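Local coordinates for putative mannose-1-phosphate guanylyl transferase (Thermus thermophilus, PDB 2CU2), which probably transfers a guanylyl group from GTP to mannose 1-phosphate, releasing diphosphate and making GDP-mannose, at residues N273-L276 with R280-A283; E164-K169 with V237-E242. One frame throughout, in Å; residues are numbered along the deposited sequence.

Contact 1: N273-L276 with R280-A283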
ATOM      1  N   ASN A 273       7.891  13.528   7.479  1.00 28.84           N
ATOM      2  CA  ASN A 273       6.759  12.753   6.980  1.00 28.70           C
ATOM      3  C   ASN A 273       5.473  13.096   7.727  1.00 29.74           C
ATOM      4  O   ASN A 273       5.507  13.502   8.889  1.00 30.65           O
ATOM      5  CB  ASN A 273       7.041  11.245   7.082  1.00 27.69           C
ATOM      6  CG  ASN A 273       8.221  10.812   6.226  1.00 26.43           C
ATOM      7  OD1 ASN A 273       8.294  11.131   5.039  1.00 27.64           O
ATOM      8  ND2 ASN A 273       9.150  10.080   6.827  1.00 26.96           N
ATOM      9  N   VAL A 274       4.344  12.944   7.041  1.00 29.94           N
ATOM     10  CA  VAL A 274       3.036  13.230   7.614  1.00 30.24           C
ATOM     11  C   VAL A 274       2.253  11.927   7.670  1.00 32.11           C
ATOM     12  O   VAL A 274       2.060  11.264   6.648  1.00 33.93           O
ATOM     13  CB  VAL A 274       2.264  14.246   6.751  1.00 30.70           C
ATOM     14  CG1 VAL A 274       0.838  14.372   7.239  1.00 30.25           C
ATOM     15  CG2 VAL A 274       2.965  15.599   6.803  1.00 30.33           C
ATOM     16  N   VAL A 275       1.804  11.564   8.864  1.00 30.88           N
ATOM     17  CA  VAL A 275       1.074  10.322   9.053  1.00 30.82           C
ATOM     18  C   VAL A 275      -0.293  10.500   9.707  1.00 31.65           C
ATOM     19  O   VAL A 275      -0.427  11.233  10.686  1.00 32.56           O
ATOM     20  CB  VAL A 275       1.892   9.356   9.923  1.00 31.65           C
ATOM     21  CG1 VAL A 275       1.154   8.030  10.076  1.00 31.36           C
ATOM     22  CG2 VAL A 275       3.268   9.159   9.314  1.00 29.93           C
ATOM     23  N   LEU A 276      -1.304   9.843   9.152  1.00 31.08           N
ATOM     24  CA  LEU A 276      -2.652   9.878   9.717  1.00 32.68           C
ATOM     25  C   LEU A 276      -3.201   8.466   9.695  1.00 32.91           C
ATOM     26  O   LEU A 276      -2.664   7.592   9.011  1.00 34.30           O
ATOM     27  CB  LEU A 276      -3.590  10.802   8.931  1.00 33.24           C
ATOM     28  CG  LEU A 276      -3.514  12.306   9.198  1.00 33.64           C
ATOM     29  CD1 LEU A 276      -4.684  12.978   8.489  1.00 33.96           C
ATOM     30  CD2 LEU A 276      -3.577  12.590  10.709  1.00 31.28           C
ATOM     31  N   ARG A 280       0.303   2.036  11.684  1.00 38.24           N
ATOM     32  CA  ARG A 280       1.672   2.459  11.987  1.00 37.42           C
ATOM     33  C   ARG A 280       2.538   2.658  10.740  1.00 36.29           C
ATOM     34  O   ARG A 280       2.476   1.874   9.790  1.00 34.79           O
ATOM     35  CB  ARG A 280       2.335   1.426  12.903  1.00 38.96           C
ATOM     36  CG  ARG A 280       3.820   1.661  13.182  1.00 43.58           C
ATOM     37  CD  ARG A 280       4.411   0.519  14.028  1.00 45.86           C
ATOM     38  NE  ARG A 280       5.822   0.724  14.358  1.00 48.71           N
ATOM     39  CZ  ARG A 280       6.547  -0.098  15.117  1.00 50.75           C
ATOM     40  NH1 ARG A 280       5.999  -1.194  15.635  1.00 49.09           N
ATOM     41  NH2 ARG A 280       7.826   0.173  15.359  1.00 49.51           N
ATOM     42  N   HIS A 281       3.353   3.707  10.757  1.00 34.00           N
ATOM     43  CA  HIS A 281       4.242   3.998   9.635  1.00 33.68           C
ATOM     44  C   HIS A 281       5.681   3.638   9.966  1.00 33.71           C
ATOM     45  O   HIS A 281       6.282   4.221  10.871  1.00 33.23           O
ATOM     46  CB  HIS A 281       4.210   5.480   9.271  1.00 30.03           C
ATOM     47  CG  HIS A 281       5.111   5.832   8.126  1.00 31.24           C
ATOM     48  ND1 HIS A 281       5.678   7.081   7.976  1.00 29.25           N
ATOM     49  CD2 HIS A 281       5.526   5.103   7.063  1.00 28.02           C
ATOM     50  CE1 HIS A 281       6.401   7.103   6.872  1.00 30.76           C
ATOM     51  NE2 HIS A 281       6.325   5.915   6.299  1.00 28.99           N
ATOM     52  N   VAL A 282       6.234   2.679   9.235  1.00 34.27           N
ATOM     53  CA  VAL A 282       7.621   2.281   9.436  1.00 35.69           C
ATOM     54  C   VAL A 282       8.371   3.034   8.349  1.00 37.32           C
ATOM     55  O   VAL A 282       8.235   2.731   7.162  1.00 37.52           O
ATOM     56  CB  VAL A 282       7.806   0.763   9.257  1.00 35.83           C
ATOM     57  CG1 VAL A 282       9.287   0.413   9.267  1.00 36.21           C
ATOM     58  CG2 VAL A 282       7.086   0.022  10.381  1.00 35.37           C
ATOM     59  N   ALA A 283       9.148   4.029   8.756  1.00 36.56           N
ATOM     60  CA  ALA A 283       9.866   4.840   7.773  1.00 36.88           C
ATOM     61  C   ALA A 283      11.387   4.608   7.810  1.00 37.43           C
ATOM     62  O   ALA A 283      12.058   4.796   8.820  1.00 37.92           O
ATOM     63  CB  ALA A 283       9.561   6.315   8.045  1.00 36.20           C
TER
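His281 reaches across from its strand to Val275 and Asn273, and these side chains carry a contact in which the two backbones stay well apart: the CA atoms of Val275 and His281 are 7.1 Å from each other. With CG anti to the backbone N (chi1 180°), the imidazole points toward the other strand, where Val275 and Asn273 meet different parts of the ring. Val275 meets it obliquely with one methyl, CG2 lying 3.5 Å from His281 ND1 and 3.8 Å from His281 CB, while CG1 comes alongside the same CB at 4.1 Å. The amide of Asn273 stands nearly upright to the imidazole, the planes 74° apart, and ND2 arrives at the ring edge, 4.1 Å from His281 CE1. The same ND2 lies 4.0 Å from CB of Ala283, a small side chain that meets the amide without a longer group beside the ring.

The polar ends find their bonds elsewhere. Asn273 accepts from Cys289 N through OD1 and gives ND2 to Thr286 O, which fixes the turn of its amide; His281 NE2 is hydrogen-bonded to Thr300 OG1. A branched valine suits a strand and offers two methyls to the histidine, whereas asparagine suits the strand's entry because its amide can both accept from and donate to backbone. Strands 274-276 and 280-284 belong to separate sheets of the C-terminal beta-helix-like region, and no hydrogen bond joins these two segments. What couples them is therefore van der Waals contact: Asn273 and His281 are oriented by polar bonds to neighbouring parts of the chain, and the valine and alanine methyls pack against them.

Contact 2: E164-K169 with V237-E242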
ATOM      1  N   GLU A 164     -14.789  43.674  -3.187  1.00 48.45           N
ATOM      2  CA  GLU A 164     -14.708  44.421  -4.436  1.00 49.33           C
ATOM      3  C   GLU A 164     -14.601  43.511  -5.660  1.00 48.79           C
ATOM      4  O   GLU A 164     -14.173  43.916  -6.733  1.00 48.46           O
ATOM      5  CB  GLU A 164     -13.498  45.349  -4.362  1.00 52.10           C
ATOM      6  CG  GLU A 164     -13.850  46.712  -3.759  1.00 57.56           C
ATOM      7  CD  GLU A 164     -12.856  47.750  -4.233  1.00 60.47           C
ATOM      8  OE1 GLU A 164     -12.136  47.484  -5.184  1.00 62.11           O
ATOM      9  OE2 GLU A 164     -12.807  48.826  -3.636  1.00 61.98           O
ATOM     10  N   GLY A 165     -14.995  42.231  -5.498  1.00 47.83           N
ATOM     11  CA  GLY A 165     -15.024  41.346  -6.664  1.00 47.39           C
ATOM     12  C   GLY A 165     -14.629  39.904  -6.317  1.00 46.74           C
ATOM     13  O   GLY A 165     -13.835  39.649  -5.421  1.00 46.44           O
ATOM     14  N   PHE A 166     -15.291  38.995  -7.066  1.00 45.85           N
ATOM     15  CA  PHE A 166     -15.059  37.566  -6.911  1.00 46.61           C
ATOM     16  C   PHE A 166     -14.525  36.959  -8.207  1.00 47.71           C
ATOM     17  O   PHE A 166     -15.092  37.109  -9.282  1.00 48.97           O
ATOM     18  CB  PHE A 166     -16.385  36.899  -6.532  1.00 46.14           C
ATOM     19  CG  PHE A 166     -16.666  37.103  -5.074  1.00 46.25           C
ATOM     20  CD1 PHE A 166     -17.212  38.306  -4.645  1.00 47.60           C
ATOM     21  CD2 PHE A 166     -16.456  36.070  -4.176  1.00 45.66           C
ATOM     22  CE1 PHE A 166     -17.558  38.469  -3.310  1.00 46.49           C
ATOM     23  CE2 PHE A 166     -16.807  36.240  -2.839  1.00 44.92           C
ATOM     24  CZ  PHE A 166     -17.361  37.436  -2.402  1.00 45.92           C
ATOM     25  N   VAL A 167     -13.364  36.293  -8.081  1.00 47.61           N
ATOM     26  CA  VAL A 167     -12.772  35.651  -9.246  1.00 49.18           C
ATOM     27  C   VAL A 167     -12.686  34.137  -9.051  1.00 50.54           C
ATOM     28  O   VAL A 167     -12.307  33.636  -8.000  1.00 49.95           O
ATOM     29  CB  VAL A 167     -11.372  36.232  -9.458  1.00 50.00           C
ATOM     30  CG1 VAL A 167     -11.469  37.696  -9.884  1.00 50.12           C
ATOM     31  CG2 VAL A 167     -10.566  36.141  -8.174  1.00 49.62           C
ATOM     32  N   GLU A 168     -13.105  33.403 -10.096  1.00 52.51           N
ATOM     33  CA  GLU A 168     -13.010  31.951 -10.028  1.00 55.12           C
ATOM     34  C   GLU A 168     -11.557  31.483 -10.149  1.00 54.44           C
ATOM     35  O   GLU A 168     -10.642  32.249 -10.424  1.00 56.47           O
ATOM     36  CB  GLU A 168     -13.873  31.356 -11.145  1.00 59.96           C
ATOM     37  CG  GLU A 168     -15.162  30.735 -10.603  1.00 65.12           C
ATOM     38  CD  GLU A 168     -16.256  30.838 -11.639  1.00 68.54           C
ATOM     39  OE1 GLU A 168     -17.394  30.527 -11.319  1.00 70.93           O
ATOM     40  OE2 GLU A 168     -15.958  31.225 -12.767  1.00 70.25           O
ATOM     41  N   LYS A 169     -11.358  30.180  -9.883  1.00 53.17           N
ATOM     42  CA  LYS A 169     -10.006  29.635  -9.880  1.00 52.58           C
ATOM     43  C   LYS A 169      -9.225  30.049 -11.129  1.00 50.22           C
ATOM     44  O   LYS A 169      -9.655  29.865 -12.260  1.00 51.53           O
ATOM     45  CB  LYS A 169     -10.119  28.115  -9.798  1.00 54.97           C
ATOM     46  CG  LYS A 169     -11.569  27.642  -9.926  1.00 57.52           C
ATOM     47  CD  LYS A 169     -11.727  26.163  -9.573  1.00 60.16           C
ATOM     48  CE  LYS A 169     -12.078  25.305 -10.791  1.00 62.68           C
ATOM     49  NZ  LYS A 169     -11.195  24.141 -10.843  1.00 64.85           N
ATOM     50  N   VAL A 237     -24.664  33.930  -7.191  1.00 42.92           N
ATOM     51  CA  VAL A 237     -25.052  35.112  -6.427  1.00 41.38           C
ATOM     52  C   VAL A 237     -23.860  36.006  -6.070  1.00 41.61           C
ATOM     53  O   VAL A 237     -23.822  37.193  -6.365  1.00 41.33           O
ATOM     54  CB  VAL A 237     -25.742  34.642  -5.145  1.00 41.80           C
ATOM     55  CG1 VAL A 237     -25.905  35.816  -4.181  1.00 41.04           C
ATOM     56  CG2 VAL A 237     -27.109  34.068  -5.470  1.00 42.16           C
ATOM     57  N   MET A 238     -22.883  35.401  -5.373  1.00 42.23           N
ATOM     58  CA  MET A 238     -21.803  36.197  -4.800  1.00 43.10           C
ATOM     59  C   MET A 238     -21.077  37.066  -5.832  1.00 43.84           C
ATOM     60  O   MET A 238     -20.792  38.235  -5.610  1.00 44.05           O
ATOM     61  CB  MET A 238     -20.820  35.245  -4.116  1.00 42.74           C
ATOM     62  CG  MET A 238     -21.406  34.620  -2.849  1.00 44.64           C
ATOM     63  SD  MET A 238     -22.302  35.819  -1.851  1.00 45.37           S
ATOM     64  CE  MET A 238     -23.349  34.664  -0.952  1.00 47.71           C
ATOM     65  N   GLU A 239     -20.740  36.449  -6.978  1.00 43.90           N
ATOM     66  CA  GLU A 239     -19.952  37.172  -7.971  1.00 46.27           C
ATOM     67  C   GLU A 239     -20.725  38.340  -8.594  1.00 46.34           C
ATOM     68  O   GLU A 239     -20.180  39.181  -9.298  1.00 46.38           O
ATOM     69  CB  GLU A 239     -19.516  36.182  -9.052  1.00 47.63           C
ATOM     70  CG  GLU A 239     -18.584  35.102  -8.502  1.00 52.31           C
ATOM     71  CD  GLU A 239     -18.229  34.129  -9.604  1.00 54.79           C
ATOM     72  OE1 GLU A 239     -17.663  33.087  -9.306  1.00 53.96           O
ATOM     73  OE2 GLU A 239     -18.520  34.428 -10.761  1.00 55.91           O
ATOM     74  N   LYS A 240     -22.046  38.356  -8.335  1.00 45.98           N
ATOM     75  CA  LYS A 240     -22.870  39.429  -8.892  1.00 46.06           C
ATOM     76  C   LYS A 240     -23.350  40.415  -7.819  1.00 45.31           C
ATOM     77  O   LYS A 240     -23.869  41.488  -8.107  1.00 44.47           O
ATOM     78  CB  LYS A 240     -24.063  38.792  -9.610  1.00 49.25           C
ATOM     79  CG  LYS A 240     -23.711  37.446 -10.251  1.00 53.10           C
ATOM     80  CD  LYS A 240     -24.146  37.359 -11.716  1.00 55.68           C
ATOM     81  CE  LYS A 240     -23.592  36.116 -12.420  1.00 58.48           C
ATOM     82  NZ  LYS A 240     -24.686  35.200 -12.736  1.00 61.55           N
ATOM     83  N   ALA A 241     -23.194  40.014  -6.538  1.00 44.64           N
ATOM     84  CA  ALA A 241     -23.666  40.859  -5.439  1.00 45.15           C
ATOM     85  C   ALA A 241     -22.947  42.217  -5.375  1.00 46.14           C
ATOM     86  O   ALA A 241     -21.731  42.319  -5.471  1.00 46.21           O
ATOM     87  CB  ALA A 241     -23.454  40.102  -4.125  1.00 45.46           C
ATOM     88  N   GLU A 242     -23.768  43.285  -5.213  1.00 46.58           N
ATOM     89  CA  GLU A 242     -23.239  44.654  -5.235  1.00 47.66           C
ATOM     90  C   GLU A 242     -22.777  45.157  -3.855  1.00 46.10           C
ATOM     91  O   GLU A 242     -21.881  45.982  -3.735  1.00 45.19           O
ATOM     92  CB  GLU A 242     -24.332  45.578  -5.784  1.00 51.07           C
ATOM     93  CG  GLU A 242     -24.521  45.442  -7.293  1.00 56.73           C
ATOM     94  CD  GLU A 242     -25.739  46.224  -7.731  1.00 60.36           C
ATOM     95  OE1 GLU A 242     -26.843  45.775  -7.484  1.00 62.48           O
ATOM     96  OE2 GLU A 242     -25.566  47.254  -8.375  1.00 61.99           O
TER
HETATM   97  O   HOH W   1     -17.463  39.634  -8.966  1.00 39.35           O
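Met238, in the helix that starts at residue 233, lies against the ring of Phe166 on strand 160-167. Its CB sits 4.3 Å above the ring plane, over the centre of one face, and its carbonyl O is 3.7 Å from Phe166 CD1. The thioether end leads away, and the buried, flexible side chain also packs on Met197 and Phe190. Phe166 suits the place opposite because its broad, flat side chain also packs on Ile151 and Ala136.

Glu239 comes next, CA to CA only 5.0 Å from Phe166. Its CG, anti to the carbonyl carbon (chi1 -64°), is placed to touch Phe166 CB at 3.5 Å. Extended beyond that point, the chain brings OE1 to 3.3 Å from OE1 of Glu168, with the carboxylate planes 76° apart. Two acceptors so near would probably repel if both were ionised, so the pair may raise the affinity of one for a proton. An alanine in place of Glu239 would remove the CG that packs on Phe166 and would probably leave that CB less well covered. The backbone of Glu239 contributes as well: its O accepts from a water, 2.8 Å away, that in turn accepts from Phe166 N.

Lys240 and Ala241 turn the chain: Lys240 N bonds back to Val237 O, and Ala241 N to Met238 O, with a weak second bond to Val237 O. Ala241 packs its small methyl on Val134. The residues that follow Met238 are thus joined through a water to the backbone N of Phe166 on strand 160-167, within the mixed sheet and surrounding helices of a GT-A nucleotidyltransferase fold.

In the fold
From the N terminus, the chain builds much of the central mixed sheet before it reaches contact 2. There 164-169, at the end of strand 160-167, meets 237-242 and closes a long, largely helical excursion of 67 residues, after which strand 244-249 joins the same sheet beside strand 160-167. Contact 1 follows in series: 273-276 and 280-283 are separated by just three residues, so it closes a short turn and neither crosses nor encloses contact 2. Contact 2 thus ties helix 233-238 to the nucleotidyltransferase sheet, whereas contact 1 brings together two small sheets of the C-terminal region. Their centres lie about 41 Å apart, on opposite sides of the chain's centre.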